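Local coordinates for protein histidinol dehydrogenase (Elizabethkingia anophelis NUHP1, PDB 6AN0) that probably catalyses the two successive NAD-dependent oxidations that turn L-histidinol into L-histidine, the last step of histidine biosynthesis, with zinc as cofactor, at residues 384-387 with 388-391; 46-49 with 50-53. All blocks are in the same frame, centred on the assembly; numbering follows the deposited sequence.

Contact 2 (46-49 with 50-53) comes first along the chain, at the joint between helices 35-48 and 50-61; contact 1 (384-387 with 388-391) follows much later, in the loop leading from helix 360-365 into strand 391-399. Their centres lie 31 Å apart, contact 1 about 9 Å from the centre of the chain and contact 2 about 29 Å from it. Both are tied to the mixed sheet: contact 1 opens one of its strands, and contact 2 packs on helix 192-201, which follows strand 186-189. They probably serve separate parts of the molecule, contact 1 the subunit interface by the bound histidine, contact 2 the side where Gln-194 is predicted to bind NAD(+).

Contact 1 (384-387 with 388-391); sequences GVSL and DSFI. With EDO (1,2-ethanediol), chain D.
A 3-10 turn closed by Ser-386 and Ser-389 leads into strand 391-399 beside the pocket of the bound histidine. Ser-386 N donates to Ser-389 OG at 3.0 Å, nearly straight (168°), one half of a capping box, while Ser-389 N returns a bond to Ser-386 O (2.9 Å) from above the carbonyl plane. With chi1 at -48°, the hydroxyl of Ser-389 lies beside its own backbone N, which sets OG where it can meet Ser-386 N; serine suits the place because so short a side chain reaches the backbone. Ser-389 OG also hydrogen-bonds O1 of an ethanediol (2.8 Å), probably from the crystallisation liquor. Asp-388 N adds a weak bond to Ser-386 OG, 3.2 Å. Phe-390 N binds Leu-387 O (3.1 Å), and the Phe-390 ring sets its edge towards Ser-386 O, 3.2 Å from CD2. Val-385 CG1 meets the ring obliquely, 3.5 Å from CE2. Asp-388 OD2 makes a salt bridge with Lys-393 NZ of the second subunit, a residue lining the histidine pocket. The Phe-390 ring stacks with Phe-213 and packs on Pro-150, Ala-151 and Ala-154 of helix 142-154, while Ile-391 starts strand 391-399 beside Ala-123 of strand 117-132.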
ATOM      1  N   GLY A 384      -3.720  -0.804  -9.207  1.00 21.32           N
ATOM      2  CA  GLY A 384      -4.635   0.312  -9.343  1.00 22.68           C
ATOM      3  C   GLY A 384      -5.476   0.483  -8.092  1.00 20.82           C
ATOM      4  O   GLY A 384      -5.603  -0.426  -7.264  1.00 21.46           O
ATOM      5  N   VAL A 385      -6.035   1.682  -7.929  1.00 17.89           N
ATOM      6  CA  VAL A 385      -6.945   1.909  -6.806  1.00 21.70           C
ATOM      7  C   VAL A 385      -8.100   0.910  -6.865  1.00 20.96           C
ATOM      8  O   VAL A 385      -8.621   0.595  -7.942  1.00 19.66           O
ATOM      9  CB  VAL A 385      -7.451   3.362  -6.816  1.00 18.96           C
ATOM     10  CG1 VAL A 385      -8.601   3.551  -5.822  1.00 17.63           C
ATOM     11  CG2 VAL A 385      -6.297   4.314  -6.458  1.00 20.46           C
ATOM     12  N   SER A 386      -8.502   0.398  -5.702  1.00 16.12           N
ATOM     13  CA  SER A 386      -9.653  -0.510  -5.611  1.00 17.33           C
ATOM     14  C   SER A 386     -10.288  -0.343  -4.238  1.00 19.35           C
ATOM     15  O   SER A 386      -9.895   0.525  -3.453  1.00 17.73           O
ATOM     16  CB  SER A 386      -9.233  -1.966  -5.861  1.00 20.10           C
ATOM     17  OG  SER A 386      -8.494  -2.479  -4.750  1.00 22.05           O
ATOM     18  N   LEU A 387     -11.287  -1.177  -3.938  1.00 17.43           N
ATOM     19  CA  LEU A 387     -11.860  -1.138  -2.598  1.00 17.50           C
ATOM     20  C   LEU A 387     -10.779  -1.328  -1.532  1.00 16.25           C
ATOM     21  O   LEU A 387     -10.831  -0.694  -0.468  1.00 18.36           O
ATOM     22  CB  LEU A 387     -12.942  -2.214  -2.465  1.00 20.93           C
ATOM     23  CG  LEU A 387     -13.758  -2.109  -1.187  1.00 26.83           C
ATOM     24  CD1 LEU A 387     -14.609  -0.866  -1.216  1.00 29.10           C
ATOM     25  CD2 LEU A 387     -14.617  -3.359  -1.089  1.00 28.76           C
ATOM     26  N   ASP A 388      -9.785  -2.192  -1.815  1.00 16.14           N
ATOM     27  CA  ASP A 388      -8.670  -2.444  -0.897  1.00 19.57           C
ATOM     28  C   ASP A 388      -7.938  -1.169  -0.489  1.00 21.50           C
ATOM     29  O   ASP A 388      -7.305  -1.130   0.575  1.00 19.95           O
ATOM     30  CB  ASP A 388      -7.623  -3.362  -1.538  1.00 19.33           C
ATOM     31  CG  ASP A 388      -8.190  -4.677  -2.042  1.00 25.98           C
ATOM     32  OD1 ASP A 388      -9.423  -4.833  -2.131  1.00 38.76           O
ATOM     33  OD2 ASP A 388      -7.368  -5.555  -2.374  1.00 30.05           O
ATOM     34  N   SER A 389      -7.937  -0.151  -1.356  1.00 18.86           N
ATOM     35  CA  SER A 389      -7.184   1.068  -1.087  1.00 17.75           C
ATOM     36  C   SER A 389      -7.789   1.891   0.038  1.00 18.34           C
ATOM     37  O   SER A 389      -7.121   2.790   0.556  1.00 17.28           O
ATOM     38  CB  SER A 389      -7.099   1.942  -2.353  1.00 15.27           C
ATOM     39  OG  SER A 389      -6.717   1.182  -3.479  1.00 18.01           O
ATOM     40  N   PHE A 390      -9.038   1.621   0.412  1.00 18.79           N
ATOM     41  CA  PHE A 390      -9.777   2.492   1.315  1.00 18.10           C
ATOM     42  C   PHE A 390     -10.025   1.860   2.677  1.00 16.04           C
ATOM     43  O   PHE A 390     -10.746   2.440   3.500  1.00 18.90           O
ATOM     44  CB  PHE A 390     -11.105   2.893   0.662  1.00 18.69           C
ATOM     45  CG  PHE A 390     -10.930   3.755  -0.566  1.00 18.60           C
ATOM     46  CD1 PHE A 390     -10.870   5.145  -0.451  1.00 18.50           C
ATOM     47  CD2 PHE A 390     -10.788   3.174  -1.821  1.00 19.46           C
ATOM     48  CE1 PHE A 390     -10.703   5.944  -1.573  1.00 18.46           C
ATOM     49  CE2 PHE A 390     -10.615   3.961  -2.950  1.00 18.16           C
ATOM     50  CZ  PHE A 390     -10.571   5.357  -2.820  1.00 15.74           C
ATOM     51  N   ILE A 391      -9.442   0.688   2.938  1.00 19.23           N
ATOM     52  CA  ILE A 391      -9.709  -0.070   4.151  1.00 18.08           C
ATOM     53  C   ILE A 391      -8.394  -0.479   4.798  1.00 19.54           C
ATOM     54  O   ILE A 391      -7.329  -0.443   4.180  1.00 19.35           O
ATOM     55  CB  ILE A 391     -10.560  -1.326   3.858  1.00 19.22           C
ATOM     56  CG1 ILE A 391      -9.824  -2.225   2.855  1.00 20.79           C
ATOM     57  CG2 ILE A 391     -11.910  -0.919   3.311  1.00 18.66           C
ATOM     58  CD1 ILE A 391     -10.456  -3.617   2.680  1.00 24.02           C
TER
HETATM   59  C1  EDO D 503      -3.415   1.266  -4.613  0.65 28.30           C
HETATM   60  O1  EDO D 503      -4.038   0.348  -3.706  0.65 26.70           O
HETATM   61  C2  EDO D 503      -3.805   2.648  -4.106  0.65 24.08           C
HETATM   62  O2  EDO D 503      -3.509   2.661  -2.718  0.65  7.31           O

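Contact 2 (46-49 with 50-53); sequences KNEK and DKAL
Glu-48 and Lys-51 reach across the joint between two helices, and their side chains meet at a slant. The glutamate folds at chi2 (-67°) and brings OE1 to the end of the lysine, 3.3 Å from NZ in a salt bridge and 3.2 Å from CE, so the carboxylate oxygen lies against the last methylene as well as the ammonium. Lys-51 bends at chi3 (-63°), turning its tip back towards the glutamate; a long, flexible lysine is well suited to spanning from one helix to the other at this solvent-facing edge. The backbone adds a second link: Lys-51 N donates to Glu-48 O at 3.0 Å. On another side of Glu-48, its CB rests 3.9 Å from the CB of Ala-52, whose small methyl lets the two helices come close and is itself buried against Ile-45.

Lys-49 makes the turn with a positive phi of 50°. Its carbonyl oxygen accepts a hydrogen bond from Leu-53 N (3.1 Å, in the carbonyl plane), the first turn of the new helix. Its side chain runs back along the preceding helix, where NZ makes a weak bond to Lys-46 O at 3.4 Å, and also touches Glu-204. Lysine offers no acceptor to cap the new helix, and Glu-204 OE1 takes the Asp-50 N-H instead, while the Asp-50 carboxylate binds Thr-203 and Thr-205.

The whole is a tight corner between two consecutive helices: 35-48 ends and 50-61 begins about a single residue, which is also the second helix's N-cap, with Leu-53 carried in beside Gln-194, predicted to bind NAD(+).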
ATOM      1  N   LYS A  46       0.861  24.927   8.222  1.00 28.35           N
ATOM      2  CA  LYS A  46       0.899  24.631   9.654  1.00 33.72           C
ATOM      3  C   LYS A  46       0.721  25.888  10.499  1.00 33.66           C
ATOM      4  O   LYS A  46       0.022  25.862  11.521  1.00 32.49           O
ATOM      5  CB  LYS A  46       2.224  23.956  10.005  1.00 37.15           C
ATOM      6  CG  LYS A  46       2.116  22.786  10.951  1.00 53.68           C
ATOM      7  CD  LYS A  46       3.469  22.099  11.061  1.00 57.99           C
ATOM      8  CE  LYS A  46       4.055  21.840   9.673  1.00 57.02           C
ATOM      9  NZ  LYS A  46       5.492  21.444   9.709  1.00 60.84           N
ATOM     10  N   ASN A  47       1.358  26.993  10.107  1.00 27.93           N
ATOM     11  CA  ASN A  47       1.326  28.183  10.949  1.00 37.18           C
ATOM     12  C   ASN A  47       0.112  29.067  10.686  1.00 38.73           C
ATOM     13  O   ASN A  47      -0.442  29.639  11.628  1.00 36.46           O
ATOM     14  CB  ASN A  47       2.606  29.016  10.771  1.00 34.25           C
ATOM     15  CG  ASN A  47       3.849  28.302  11.277  1.00 41.85           C
ATOM     16  OD1 ASN A  47       3.788  27.486  12.199  1.00 48.75           O
ATOM     17  ND2 ASN A  47       4.988  28.604  10.666  1.00 37.49           N
ATOM     18  N   GLU A  48      -0.311  29.209   9.431  1.00 27.98           N
ATOM     19  CA  GLU A  48      -1.343  30.174   9.085  1.00 33.88           C
ATOM     20  C   GLU A  48      -2.654  29.538   8.645  1.00 30.07           C
ATOM     21  O   GLU A  48      -3.637  30.265   8.471  1.00 32.44           O
ATOM     22  CB  GLU A  48      -0.849  31.114   7.968  1.00 34.85           C
ATOM     23  CG  GLU A  48       0.415  31.910   8.297  1.00 40.30           C
ATOM     24  CD  GLU A  48       0.218  32.939   9.402  1.00 53.57           C
ATOM     25  OE1 GLU A  48      -0.943  33.265   9.739  1.00 45.02           O
ATOM     26  OE2 GLU A  48       1.239  33.426   9.932  1.00 57.16           O
ATOM     27  N   LYS A  49      -2.688  28.213   8.448  1.00 26.96           N
ATOM     28  CA  LYS A  49      -3.913  27.460   8.184  1.00 27.31           C
ATOM     29  C   LYS A  49      -4.767  28.077   7.076  1.00 32.00           C
ATOM     30  O   LYS A  49      -4.277  28.245   5.953  1.00 25.72           O
ATOM     31  CB  LYS A  49      -4.702  27.294   9.482  1.00 29.77           C
ATOM     32  CG  LYS A  49      -3.867  26.613  10.574  1.00 35.06           C
ATOM     33  CD  LYS A  49      -4.562  26.613  11.916  1.00 40.27           C
ATOM     34  CE  LYS A  49      -3.602  26.194  13.023  1.00 54.24           C
ATOM     35  NZ  LYS A  49      -2.965  24.874  12.744  1.00 50.05           N
ATOM     36  N   ASP A  50      -6.043  28.384   7.361  1.00 26.04           N
ATOM     37  CA  ASP A  50      -6.931  28.902   6.316  1.00 25.09           C
ATOM     38  C   ASP A  50      -6.365  30.155   5.659  1.00 27.58           C
ATOM     39  O   ASP A  50      -6.616  30.406   4.475  1.00 28.58           O
ATOM     40  CB  ASP A  50      -8.311  29.237   6.892  1.00 31.00           C
ATOM     41  CG  ASP A  50      -9.250  28.040   6.940  1.00 30.08           C
ATOM     42  OD1 ASP A  50      -8.848  26.922   6.539  1.00 31.81           O
ATOM     43  OD2 ASP A  50     -10.406  28.227   7.381  1.00 34.44           O
ATOM     44  N   LYS A  51      -5.633  30.972   6.413  1.00 27.64           N
ATOM     45  CA  LYS A  51      -5.096  32.192   5.815  1.00 31.01           C
ATOM     46  C   LYS A  51      -4.061  31.858   4.755  1.00 34.56           C
ATOM     47  O   LYS A  51      -4.010  32.507   3.703  1.00 32.70           O
ATOM     48  CB  LYS A  51      -4.504  33.101   6.887  1.00 33.10           C
ATOM     49  CG  LYS A  51      -5.547  33.833   7.714  1.00 32.21           C
ATOM     50  CD  LYS A  51      -4.907  34.810   8.687  1.00 43.58           C
ATOM     51  CE  LYS A  51      -4.042  34.089   9.699  1.00 53.51           C
ATOM     52  NZ  LYS A  51      -3.578  35.001  10.785  1.00 69.86           N
ATOM     53  N   ALA A  52      -3.243  30.830   5.007  1.00 29.78           N
ATOM     54  CA  ALA A  52      -2.300  30.360   3.996  1.00 30.20           C
ATOM     55  C   ALA A  52      -3.022  29.820   2.766  1.00 31.13           C
ATOM     56  O   ALA A  52      -2.630  30.121   1.630  1.00 26.02           O
ATOM     57  CB  ALA A  52      -1.382  29.289   4.592  1.00 31.71           C
ATOM     58  N   LEU A  53      -4.072  29.006   2.967  1.00 26.08           N
ATOM     59  CA  LEU A  53      -4.854  28.512   1.837  1.00 26.10           C
ATOM     60  C   LEU A  53      -5.354  29.659   0.968  1.00 25.20           C
ATOM     61  O   LEU A  53      -5.222  29.633  -0.262  1.00 30.79           O
ATOM     62  CB  LEU A  53      -6.039  27.675   2.325  1.00 29.90           C
ATOM     63  CG  LEU A  53      -5.880  26.170   2.388  1.00 37.87           C
ATOM     64  CD1 LEU A  53      -7.165  25.574   2.922  1.00 32.06           C
ATOM     65  CD2 LEU A  53      -5.518  25.586   1.015  1.00 34.27           C
TER